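Local coordinates for protein thermospermine synthase (Medicago truncatula, PDB 6BQ6) that probably transfers an aminopropyl group from decarboxylated S-adenosylmethionine to spermidine, making the tetraamine thermospermine and releasing methylthioadenosine, at residues E118-D126 against R280-R288; H226-T236 against V305-Y316. All coordinates share one frame; numbering follows the deposited sequence.

Contact 1 of 2, residues E118-D126 against R280-R288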
loop_
_atom_site.group_PDB
_atom_site.type_symbol
_atom_site.label_atom_id
_atom_site.label_comp_id
_atom_site.label_asym_id
_atom_site.label_seq_id
_atom_site.Cartn_x
_atom_site.Cartn_y
_atom_site.Cartn_z
ATOM N N GLU B 118 17.171 -24.175 19.592
ATOM C CA GLU B 118 16.449 -24.415 20.834
ATOM C C GLU B 118 16.558 -25.863 21.343
ATOM O O GLU B 118 16.648 -26.105 22.521
ATOM C CB GLU B 118 14.983 -23.995 20.701
ATOM C CG GLU B 118 14.793 -22.506 20.491
ATOM C CD GLU B 118 15.395 -21.653 21.625
ATOM O OE1 GLU B 118 15.260 -21.971 22.809
ATOM O OE2 GLU B 118 16.020 -20.614 21.307
ATOM N N LEU B 119 16.467 -26.840 20.437
ATOM C CA LEU B 119 16.673 -28.238 20.790
ATOM C C LEU B 119 18.030 -28.492 21.436
ATOM O O LEU B 119 18.111 -29.205 22.420
ATOM C CB LEU B 119 16.570 -29.131 19.573
ATOM C CG LEU B 119 15.137 -29.292 19.020
ATOM C CD1 LEU B 119 15.107 -29.685 17.553
ATOM C CD2 LEU B 119 14.326 -30.240 19.864
ATOM N N LEU B 120 19.050 -27.860 20.893
ATOM C CA LEU B 120 20.436 -28.057 21.391
ATOM C C LEU B 120 20.711 -27.407 22.750
ATOM O O LEU B 120 21.723 -27.668 23.373
ATOM C CB LEU B 120 21.421 -27.541 20.340
ATOM C CG LEU B 120 21.422 -28.438 19.073
ATOM C CD1 LEU B 120 22.076 -27.676 17.939
ATOM C CD2 LEU B 120 22.132 -29.782 19.213
ATOM N N ARG B 121 19.822 -26.540 23.214
ATOM C CA ARG B 121 19.855 -26.059 24.591
ATOM C C ARG B 121 19.563 -27.132 25.615
ATOM O O ARG B 121 19.860 -26.935 26.772
ATOM C CB ARG B 121 18.919 -24.861 24.794
ATOM C CG ARG B 121 19.350 -23.654 23.967
ATOM C CD ARG B 121 18.383 -22.473 24.107
ATOM N NE ARG B 121 18.228 -22.062 25.498
ATOM C CZ ARG B 121 17.122 -21.557 26.054
ATOM N NH1 ARG B 121 16.002 -21.408 25.384
ATOM N NH2 ARG B 121 17.132 -21.247 27.323
ATOM N N HIS B 122 18.932 -28.239 25.216
ATOM C CA HIS B 122 18.640 -29.320 26.126
ATOM C C HIS B 122 19.839 -30.191 26.354
ATOM O O HIS B 122 20.332 -30.818 25.436
ATOM C CB HIS B 122 17.477 -30.126 25.578
ATOM C CG HIS B 122 16.167 -29.441 25.763
ATOM N ND1 HIS B 122 15.249 -29.860 26.696
ATOM C CD2 HIS B 122 15.600 -28.396 25.107
ATOM C CE1 HIS B 122 14.176 -29.085 26.636
ATOM N NE2 HIS B 122 14.371 -28.185 25.689
ATOM N N LYS B 123 20.275 -30.297 27.614
ATOM C CA LYS B 123 21.439 -31.143 27.895
ATOM C C LYS B 123 21.231 -32.627 27.686
ATOM O O LYS B 123 22.219 -33.343 27.514
ATOM C CB LYS B 123 21.966 -30.867 29.320
ATOM C CG LYS B 123 22.561 -29.498 29.387
ATOM C CD LYS B 123 22.921 -29.099 30.811
ATOM C CE LYS B 123 21.695 -28.801 31.657
ATOM N NZ LYS B 123 22.086 -28.119 32.949
ATOM N N THR B 124 19.974 -33.096 27.690
ATOM C CA THR B 124 19.691 -34.503 27.432
ATOM C C THR B 124 19.993 -34.935 25.994
ATOM O O THR B 124 20.219 -36.130 25.695
ATOM C CB THR B 124 18.207 -34.837 27.772
ATOM O OG1 THR B 124 17.327 -34.046 26.962
ATOM C CG2 THR B 124 17.892 -34.509 29.222
ATOM N N ILE B 125 19.961 -33.982 25.072
ATOM C CA ILE B 125 20.018 -34.253 23.659
ATOM C C ILE B 125 21.413 -34.697 23.249
ATOM O O ILE B 125 22.400 -34.017 23.536
ATOM C CB ILE B 125 19.566 -32.998 22.827
ATOM C CG1 ILE B 125 18.046 -32.755 23.020
ATOM C CG2 ILE B 125 19.941 -33.089 21.362
ATOM C CD1 ILE B 125 17.181 -33.763 22.329
ATOM N N ASP B 126 21.451 -35.806 22.531
ATOM C CA ASP B 126 22.668 -36.357 21.902
ATOM C C ASP B 126 22.715 -36.179 20.370
ATOM O O ASP B 126 23.808 -36.094 19.786
ATOM C CB ASP B 126 22.764 -37.850 22.235
ATOM C CG ASP B 126 23.004 -38.120 23.713
ATOM O OD1 ASP B 126 23.599 -37.259 24.442
ATOM O OD2 ASP B 126 22.661 -39.235 24.162
ATOM N N ARG B 280 14.810 -25.760 34.565
ATOM C CA ARG B 280 15.987 -25.483 35.367
ATOM C C ARG B 280 16.984 -26.624 35.288
ATOM O O ARG B 280 18.170 -26.384 35.231
ATOM C CB ARG B 280 15.578 -25.273 36.832
ATOM C CG ARG B 280 16.698 -24.961 37.820
ATOM C CD ARG B 280 17.476 -23.703 37.471
ATOM N NE ARG B 280 16.694 -22.479 37.666
ATOM C CZ ARG B 280 16.511 -21.849 38.833
ATOM N NH1 ARG B 280 17.037 -22.307 39.983
ATOM N NH2 ARG B 280 15.776 -20.742 38.856
ATOM N N GLN B 281 16.514 -27.850 35.332
ATOM C CA GLN B 281 17.440 -28.979 35.325
ATOM C C GLN B 281 18.053 -29.214 33.953
ATOM O O GLN B 281 19.225 -29.551 33.843
ATOM C CB GLN B 281 16.758 -30.269 35.831
ATOM C CG GLN B 281 17.731 -31.444 36.024
ATOM C CD GLN B 281 18.749 -31.182 37.135
ATOM O OE1 GLN B 281 18.363 -31.036 38.300
ATOM N NE2 GLN B 281 20.043 -31.052 36.780
ATOM N N ARG B 282 17.252 -29.054 32.895
ATOM C CA ARG B 282 17.607 -29.594 31.593
ATOM C C ARG B 282 18.035 -28.611 30.524
ATOM O O ARG B 282 18.790 -28.952 29.624
ATOM C CB ARG B 282 16.433 -30.345 31.030
ATOM C CG ARG B 282 16.009 -31.543 31.813
ATOM C CD ARG B 282 14.976 -32.155 30.933
ATOM N NE ARG B 282 14.077 -33.055 31.554
ATOM C CZ ARG B 282 13.110 -33.684 30.884
ATOM N NH1 ARG B 282 12.263 -34.481 31.502
ATOM N NH2 ARG B 282 12.969 -33.473 29.579
ATOM N N ILE B 283 17.558 -27.380 30.628
ATOM C CA ILE B 283 17.810 -26.423 29.574
ATOM C C ILE B 283 18.902 -25.456 30.001
ATOM O O ILE B 283 18.850 -24.877 31.109
ATOM C CB ILE B 283 16.542 -25.627 29.254
ATOM C CG1 ILE B 283 15.442 -26.554 28.743
ATOM C CG2 ILE B 283 16.895 -24.518 28.266
ATOM C CD1 ILE B 283 14.111 -25.821 28.483
ATOM N N ILE B 284 19.868 -25.284 29.124
ATOM C CA ILE B 284 20.974 -24.306 29.267
ATOM C C ILE B 284 20.427 -22.884 29.129
ATOM O O ILE B 284 19.697 -22.586 28.175
ATOM C CB ILE B 284 22.053 -24.556 28.181
ATOM C CG1 ILE B 284 22.677 -25.943 28.369
ATOM C CG2 ILE B 284 23.156 -23.493 28.192
ATOM C CD1 ILE B 284 23.562 -26.365 27.197
ATOM N N GLU B 285 20.765 -22.011 30.082
ATOM C CA GLU B 285 20.243 -20.632 30.126
ATOM C C GLU B 285 18.717 -20.547 30.330
ATOM O O GLU B 285 17.977 -21.531 30.258
ATOM C CB GLU B 285 20.663 -19.826 28.897
ATOM C CG GLU B 285 22.159 -19.609 28.787
ATOM C CD GLU B 285 22.515 -18.445 27.877
ATOM O OE1 GLU B 285 22.906 -18.721 26.715
ATOM O OE2 GLU B 285 22.398 -17.265 28.315
ATOM N N GLU B 286 18.272 -19.337 30.640
ATOM C CA GLU B 286 16.871 -19.064 30.913
ATOM C C GLU B 286 16.152 -18.886 29.598
ATOM O O GLU B 286 16.632 -18.177 28.740
ATOM C CB GLU B 286 16.727 -17.757 31.686
ATOM C CG GLU B 286 16.826 -17.926 33.185
ATOM C CD GLU B 286 15.432 -18.057 33.790
ATOM O OE1 GLU B 286 15.048 -19.227 34.055
ATOM O OE2 GLU B 286 14.717 -17.003 33.955
ATOM N N ASN B 287 14.984 -19.491 29.481
ATOM C CA ASN B 287 14.063 -19.162 28.382
ATOM C C ASN B 287 13.629 -17.712 28.489
ATOM O O ASN B 287 13.541 -17.162 29.592
ATOM C CB ASN B 287 12.824 -20.049 28.441
ATOM C CG ASN B 287 13.100 -21.473 28.008
ATOM O OD1 ASN B 287 14.125 -21.761 27.429
ATOM N ND2 ASN B 287 12.153 -22.361 28.241
ATOM N N ARG B 288 13.418 -17.098 27.334
ATOM C CA ARG B 288 12.990 -15.704 27.221
ATOM C C ARG B 288 11.458 -15.614 27.252
ATOM O O ARG B 288 10.898 -14.652 27.785
ATOM C CB ARG B 288 13.586 -15.107 25.938
ATOM C CG ARG B 288 15.115 -15.046 25.968
ATOM C CD ARG B 288 15.752 -14.746 24.591
ATOM N NE ARG B 288 15.389 -13.387 24.196
ATOM C CZ ARG B 288 15.491 -12.847 22.986
ATOM N NH1 ARG B 288 15.975 -13.535 21.940
ATOM N NH2 ARG B 288 15.083 -11.581 22.812
HETATM O O HOH W 1 15.233 -32.343 27.898
#
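Arg121 reaches across to the 283-287 loop and grips one carbonyl with two nitrogens: NE lies 3.1 Å and NH2 3.0 Å from Ile284 O, which sits close to the guanidinium plane. A bend at the third torsion (57°) swings the group into this side-on position. Weak bonds run from NH1 and NH2 to Asn287 OD1, the amide plane being turned 74° from the guanidinium, and from NH2 to Glu285 O. NH1 also makes a salt bridge with Glu118, 2.7 Å to the syn side of OE1, which probably balances part of its charge; His93 bonds to the same oxygen. A leucine here would probably leave Ile284 O and Asn287 OD1 without these donors, Glu118 with His93 but no salt-bridge partner, and the 285-287 turn less firmly held.

The backbones meet in a single bridge at His122 and Ile283. Ile284 N donates to Arg121 O at 2.9 Å, and Lys123 N to Arg282 O at 2.8 Å, both nearly straight.

Two isoleucines supply much of the apolar contact. Ile283 CG2 lies over one face of the guanidinium, while its CG1 covers a face of the His122 ring, 3.7 Å from the centroid, a CH-pi contact. Lys123 CG rests on Ile284 CG1.

One water joins His122 ND1, Thr124 OG1 and Arg282 NH2; the same side chains also bond to His93, Pro102 O and His99 O.

The bridge thus joins the chain just after helix 114-120, in the Rossmann-like part of the fold, to the chain just after helix 272-282. Helix 84-98 packs against both segments, and Lys303 of the second subunit holds Glu286.

Contact 2 of 2, residues H226-T236 against V305-Y316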
loop_
_atom_site.group_PDB
_atom_site.type_symbol
_atom_site.label_atom_id
_atom_site.label_comp_id
_atom_site.label_asym_id
_atom_site.label_seq_id
_atom_site.Cartn_x
_atom_site.Cartn_y
_atom_site.Cartn_z
ATOM N N HIS B 226 -8.108 -19.524 13.305
ATOM C CA HIS B 226 -7.764 -20.905 13.722
ATOM C C HIS B 226 -8.469 -21.986 12.875
ATOM O O HIS B 226 -8.073 -23.150 12.893
ATOM C CB HIS B 226 -8.071 -21.184 15.205
ATOM C CG HIS B 226 -9.531 -21.425 15.482
ATOM N ND1 HIS B 226 -10.422 -20.401 15.732
ATOM C CD2 HIS B 226 -10.260 -22.570 15.500
ATOM C CE1 HIS B 226 -11.645 -20.906 15.867
ATOM N NE2 HIS B 226 -11.564 -22.216 15.742
ATOM N N THR B 227 -9.573 -21.640 12.203
ATOM C CA THR B 227 -10.277 -22.664 11.441
ATOM C C THR B 227 -9.612 -23.042 10.121
ATOM O O THR B 227 -9.992 -24.061 9.522
ATOM C CB THR B 227 -11.706 -22.225 11.103
ATOM O OG1 THR B 227 -11.646 -21.033 10.348
ATOM C CG2 THR B 227 -12.519 -22.016 12.307
ATOM N N GLU B 228 -8.676 -22.255 9.611
ATOM C CA GLU B 228 -8.085 -22.570 8.294
ATOM C C GLU B 228 -7.269 -23.843 8.386
ATOM O O GLU B 228 -7.371 -24.692 7.536
ATOM C CB GLU B 228 -7.120 -21.502 7.768
ATOM C CG GLU B 228 -7.485 -20.026 7.780
ATOM C CD GLU B 228 -6.186 -19.209 7.819
ATOM O OE1 GLU B 228 -6.118 -18.260 8.656
ATOM O OE2 GLU B 228 -5.202 -19.597 7.053
ATOM N N VAL B 229 -6.393 -23.941 9.372
ATOM C CA VAL B 229 -5.604 -25.186 9.523
ATOM C C VAL B 229 -5.420 -25.704 10.939
ATOM O O VAL B 229 -5.352 -26.895 11.137
ATOM C CB VAL B 229 -4.265 -25.172 8.815
ATOM C CG1 VAL B 229 -4.388 -24.780 7.331
ATOM C CG2 VAL B 229 -3.255 -24.324 9.547
ATOM N N PHE B 230 -5.375 -24.828 11.930
ATOM C CA PHE B 230 -5.111 -25.258 13.321
ATOM C C PHE B 230 -6.112 -26.291 13.785
ATOM O O PHE B 230 -5.739 -27.364 14.277
ATOM C CB PHE B 230 -5.138 -24.016 14.222
ATOM C CG PHE B 230 -4.868 -24.248 15.686
ATOM C CD1 PHE B 230 -3.621 -24.635 16.146
ATOM C CD2 PHE B 230 -5.825 -23.971 16.642
ATOM C CE1 PHE B 230 -3.359 -24.780 17.503
ATOM C CE2 PHE B 230 -5.549 -24.082 18.004
ATOM C CZ PHE B 230 -4.302 -24.472 18.444
ATOM N N SER B 231 -7.416 -26.030 13.598
ATOM C CA SER B 231 -8.385 -27.031 14.012
ATOM C C SER B 231 -8.301 -28.343 13.239
ATOM O O SER B 231 -8.496 -29.401 13.826
ATOM C CB SER B 231 -9.812 -26.528 13.894
ATOM O OG SER B 231 -10.056 -26.028 12.606
ATOM N N CYS B 232 -8.025 -28.254 11.940
ATOM C CA CYS B 232 -7.820 -29.437 11.105
ATOM C C CYS B 232 -6.633 -30.304 11.509
ATOM O O CYS B 232 -6.707 -31.516 11.530
ATOM C CB CYS B 232 -7.624 -28.994 9.674
ATOM S SG CYS B 232 -8.979 -27.990 9.026
ATOM N N ILE B 233 -5.530 -29.638 11.802
ATOM C CA ILE B 233 -4.337 -30.325 12.289
ATOM C C ILE B 233 -4.623 -31.010 13.634
ATOM O O ILE B 233 -4.317 -32.166 13.843
ATOM C CB ILE B 233 -3.162 -29.349 12.409
ATOM C CG1 ILE B 233 -2.675 -28.921 11.005
ATOM C CG2 ILE B 233 -2.012 -30.020 13.160
ATOM C CD1 ILE B 233 -1.620 -27.863 10.990
ATOM N N TYR B 234 -5.245 -30.286 14.560
ATOM C CA TYR B 234 -5.662 -30.876 15.791
ATOM C C TYR B 234 -6.523 -32.133 15.565
ATOM O O TYR B 234 -6.278 -33.173 16.111
ATOM C CB TYR B 234 -6.412 -29.847 16.664
ATOM C CG TYR B 234 -7.064 -30.461 17.851
ATOM C CD1 TYR B 234 -6.338 -30.854 18.949
ATOM C CD2 TYR B 234 -8.454 -30.704 17.863
ATOM C CE1 TYR B 234 -6.953 -31.475 20.038
ATOM C CE2 TYR B 234 -9.066 -31.302 18.930
ATOM C CZ TYR B 234 -8.340 -31.678 20.033
ATOM O OH TYR B 234 -8.950 -32.302 21.106
ATOM N N ASN B 235 -7.551 -32.001 14.757
ATOM C CA ASN B 235 -8.440 -33.136 14.543
ATOM C C ASN B 235 -7.773 -34.312 13.855
ATOM O O ASN B 235 -8.073 -35.468 14.177
ATOM C CB ASN B 235 -9.701 -32.727 13.784
ATOM C CG ASN B 235 -10.780 -33.817 13.841
ATOM O OD1 ASN B 235 -11.110 -34.304 14.929
ATOM N ND2 ASN B 235 -11.294 -34.242 12.665
ATOM N N THR B 236 -6.893 -34.026 12.906
ATOM C CA THR B 236 -6.169 -35.087 12.213
ATOM C C THR B 236 -5.331 -35.844 13.227
ATOM O O THR B 236 -5.370 -37.087 13.304
ATOM C CB THR B 236 -5.356 -34.538 11.041
ATOM O OG1 THR B 236 -6.230 -33.836 10.134
ATOM C CG2 THR B 236 -4.658 -35.652 10.296
ATOM N N VAL B 305 -12.595 -21.192 20.621
ATOM C CA VAL B 305 -11.564 -22.000 19.943
ATOM C C VAL B 305 -11.607 -23.419 20.467
ATOM O O VAL B 305 -11.603 -24.386 19.689
ATOM C CB VAL B 305 -10.146 -21.368 20.105
ATOM C CG1 VAL B 305 -9.077 -22.260 19.489
ATOM C CG2 VAL B 305 -10.073 -20.001 19.478
ATOM N N ARG B 306 -11.723 -23.579 21.784
ATOM C CA ARG B 306 -11.899 -24.913 22.378
ATOM C C ARG B 306 -13.077 -25.666 21.735
ATOM O O ARG B 306 -12.970 -26.802 21.323
ATOM C CB ARG B 306 -12.124 -24.801 23.876
ATOM C CG ARG B 306 -11.398 -25.795 24.702
ATOM C CD ARG B 306 -11.543 -25.602 26.208
ATOM N NE ARG B 306 -11.310 -24.201 26.646
ATOM C CZ ARG B 306 -12.225 -23.400 27.211
ATOM N NH1 ARG B 306 -13.460 -23.832 27.501
ATOM N NH2 ARG B 306 -11.884 -22.141 27.516
ATOM N N ASN B 307 -14.201 -25.007 21.614
ATOM C CA ASN B 307 -15.380 -25.687 21.089
ATOM C C ASN B 307 -15.261 -25.987 19.594
ATOM O O ASN B 307 -15.695 -27.066 19.114
ATOM C CB ASN B 307 -16.608 -24.876 21.453
ATOM C CG ASN B 307 -16.895 -24.909 22.977
ATOM O OD1 ASN B 307 -16.356 -25.754 23.714
ATOM N ND2 ASN B 307 -17.758 -24.012 23.443
ATOM N N SER B 308 -14.653 -25.053 18.866
ATOM C CA SER B 308 -14.392 -25.217 17.438
ATOM C C SER B 308 -13.474 -26.418 17.184
ATOM O O SER B 308 -13.761 -27.274 16.307
ATOM C CB SER B 308 -13.846 -23.890 16.888
ATOM O OG SER B 308 -13.482 -23.952 15.537
ATOM N N LEU B 309 -12.411 -26.527 17.975
ATOM C CA LEU B 309 -11.524 -27.712 17.897
ATOM C C LEU B 309 -12.248 -29.009 18.211
ATOM O O LEU B 309 -12.121 -29.972 17.469
ATOM C CB LEU B 309 -10.280 -27.553 18.779
ATOM C CG LEU B 309 -9.070 -27.076 17.964
ATOM C CD1 LEU B 309 -9.255 -25.747 17.281
ATOM C CD2 LEU B 309 -7.841 -27.045 18.854
ATOM N N ASN B 310 -13.027 -29.005 19.292
ATOM C CA ASN B 310 -13.826 -30.157 19.679
ATOM C C ASN B 310 -14.740 -30.666 18.586
ATOM O O ASN B 310 -14.818 -31.881 18.379
ATOM C CB ASN B 310 -14.695 -29.828 20.892
ATOM C CG ASN B 310 -14.080 -30.291 22.183
ATOM O OD1 ASN B 310 -13.879 -29.492 23.121
ATOM N ND2 ASN B 310 -13.821 -31.614 22.274
ATOM N N ASN B 311 -15.386 -29.747 17.865
ATOM C CA ASN B 311 -16.400 -30.102 16.864
ATOM C C ASN B 311 -15.861 -30.295 15.442
ATOM O O ASN B 311 -16.609 -30.677 14.530
ATOM C CB ASN B 311 -17.520 -29.054 16.879
ATOM C CG ASN B 311 -18.158 -28.931 18.241
ATOM O OD1 ASN B 311 -18.305 -29.919 18.962
ATOM N ND2 ASN B 311 -18.495 -27.718 18.621
ATOM N N GLU B 312 -14.558 -30.063 15.253
ATOM C CA GLU B 312 -13.946 -30.142 13.951
ATOM C C GLU B 312 -14.043 -31.561 13.434
ATOM O O GLU B 312 -13.696 -32.483 14.149
ATOM C CB GLU B 312 -12.476 -29.752 14.056
ATOM C CG GLU B 312 -11.708 -29.779 12.761
ATOM C CD GLU B 312 -12.302 -28.871 11.734
ATOM O OE1 GLU B 312 -12.203 -27.651 11.908
ATOM O OE2 GLU B 312 -12.915 -29.380 10.762
ATOM N N THR B 313 -14.523 -31.712 12.200
ATOM C CA THR B 313 -14.547 -33.025 11.526
ATOM C C THR B 313 -13.567 -33.180 10.372
ATOM O O THR B 313 -13.419 -34.296 9.866
ATOM C CB THR B 313 -15.974 -33.354 11.040
ATOM O OG1 THR B 313 -16.461 -32.285 10.222
ATOM C CG2 THR B 313 -16.886 -33.493 12.254
ATOM N N HIS B 314 -12.902 -32.117 9.919
ATOM C CA HIS B 314 -11.978 -32.233 8.781
ATOM C C HIS B 314 -10.769 -33.083 9.176
ATOM O O HIS B 314 -10.216 -32.921 10.291
ATOM C CB HIS B 314 -11.496 -30.866 8.243
ATOM C CG HIS B 314 -10.814 -30.972 6.909
ATOM N ND1 HIS B 314 -11.477 -31.396 5.772
ATOM C CD2 HIS B 314 -9.523 -30.791 6.546
ATOM C CE1 HIS B 314 -10.623 -31.448 4.763
ATOM N NE2 HIS B 314 -9.435 -31.072 5.205
ATOM N N VAL B 315 -10.398 -34.033 8.298
ATOM C CA VAL B 315 -9.189 -34.812 8.473
ATOM C C VAL B 315 -8.359 -34.722 7.196
ATOM O O VAL B 315 -8.865 -34.968 6.093
ATOM C CB VAL B 315 -9.492 -36.279 8.809
ATOM C CG1 VAL B 315 -8.216 -37.101 8.916
ATOM C CG2 VAL B 315 -10.254 -36.349 10.120
ATOM N N TYR B 316 -7.079 -34.402 7.329
ATOM C CA TYR B 316 -6.193 -34.395 6.179
ATOM C C TYR B 316 -5.901 -35.829 5.753
ATOM O O TYR B 316 -5.481 -36.659 6.574
ATOM C CB TYR B 316 -4.891 -33.635 6.472
ATOM C CG TYR B 316 -5.067 -32.145 6.732
ATOM C CD1 TYR B 316 -5.688 -31.327 5.813
ATOM C CD2 TYR B 316 -4.526 -31.558 7.864
ATOM C CE1 TYR B 316 -5.851 -29.967 6.018
ATOM C CE2 TYR B 316 -4.665 -30.194 8.084
ATOM C CZ TYR B 316 -5.303 -29.397 7.161
ATOM O OH TYR B 316 -5.433 -28.055 7.408
HETATM O O HOH W 2 -12.086 -25.820 9.642
HETATM O O HOH W 3 -13.305 -36.298 12.466
#
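Leu309 slots between Ser231, Phe230 and Tyr234 where helices 230-236 and 305-311 cross at -50°, their axes 9.0 Å apart. Starting at its root, CB lies beside Tyr234 CD2 and CE2. CG moves further over the same ring, near CD2 and CG. There the chain forks: CD1 presses on Ser231 CB at 3.5 Å and also approaches His226 CD2, while CD2 covers a face of the Tyr234 ring, 4.0 Å from its centroid in a CH-pi contact, and touches Phe230 CE2. The two branches divide Ser231 and Tyr234 between them and share Phe230.

Next to it, Ser308 OG, anti to the backbone N (chi1 176°), meets His226 NE2 at the ring edge, 2.6 Å away. Val305 covers one face of that imidazole, whose ND1 is bonded to Gly222 O.

Past the second helix the chain turns along the first. Glu312, bent at its second torsion (59°), takes a bond from Ser231 OG to OE1 on the anti side at 2.8 Å, while OE2 accepts from His314 N. Asn235 ND2 donates to His314 O at 2.9 Å, from above the carbonyl plane, and its OD1 takes a bond from Arg238. Thr236 OG1 donates to Cys232 O and accepts from Tyr316 N at 3.0 Å. The Tyr316 ring then lies along the helix, its hydroxyl end against Cys232 CB and Val229, with Ile233 CG1 at its edge.

The crossing is mostly hydrocarbon, edged by the His226-Ser308 bond; beyond it, polar groups of helix 230-236 hold the backbone of 314-316 while the Tyr316 ring packs on apolar groups. With both Glu312 oxygens engaged, including a water-mediated link to Thr227 O, the carboxylate is probably fixed in rotation and kept ionised.

Following the chain from the N terminus, residues 118-126 come first, running out of helix 114-120, and lead into strand 127-132 of the seven-stranded mixed sheet. Residues 226-236 follow strand 212-220. Contact 1 closes its loop only when the chain returns at 280-288, as helix 272-282 gives out; contact 2 closes at 305-316, close to the last modelled residue. The segments alternate, so the two closures cross and neither nests in the other. They lie on opposite sides of the chain's centre, with centres 31 Å apart and nearest atoms about 18 Å apart. Together they fasten the loop after helix 272-282, and helix 303-311 with the tail behind it, onto two separate parts of the Rossmann-like domain.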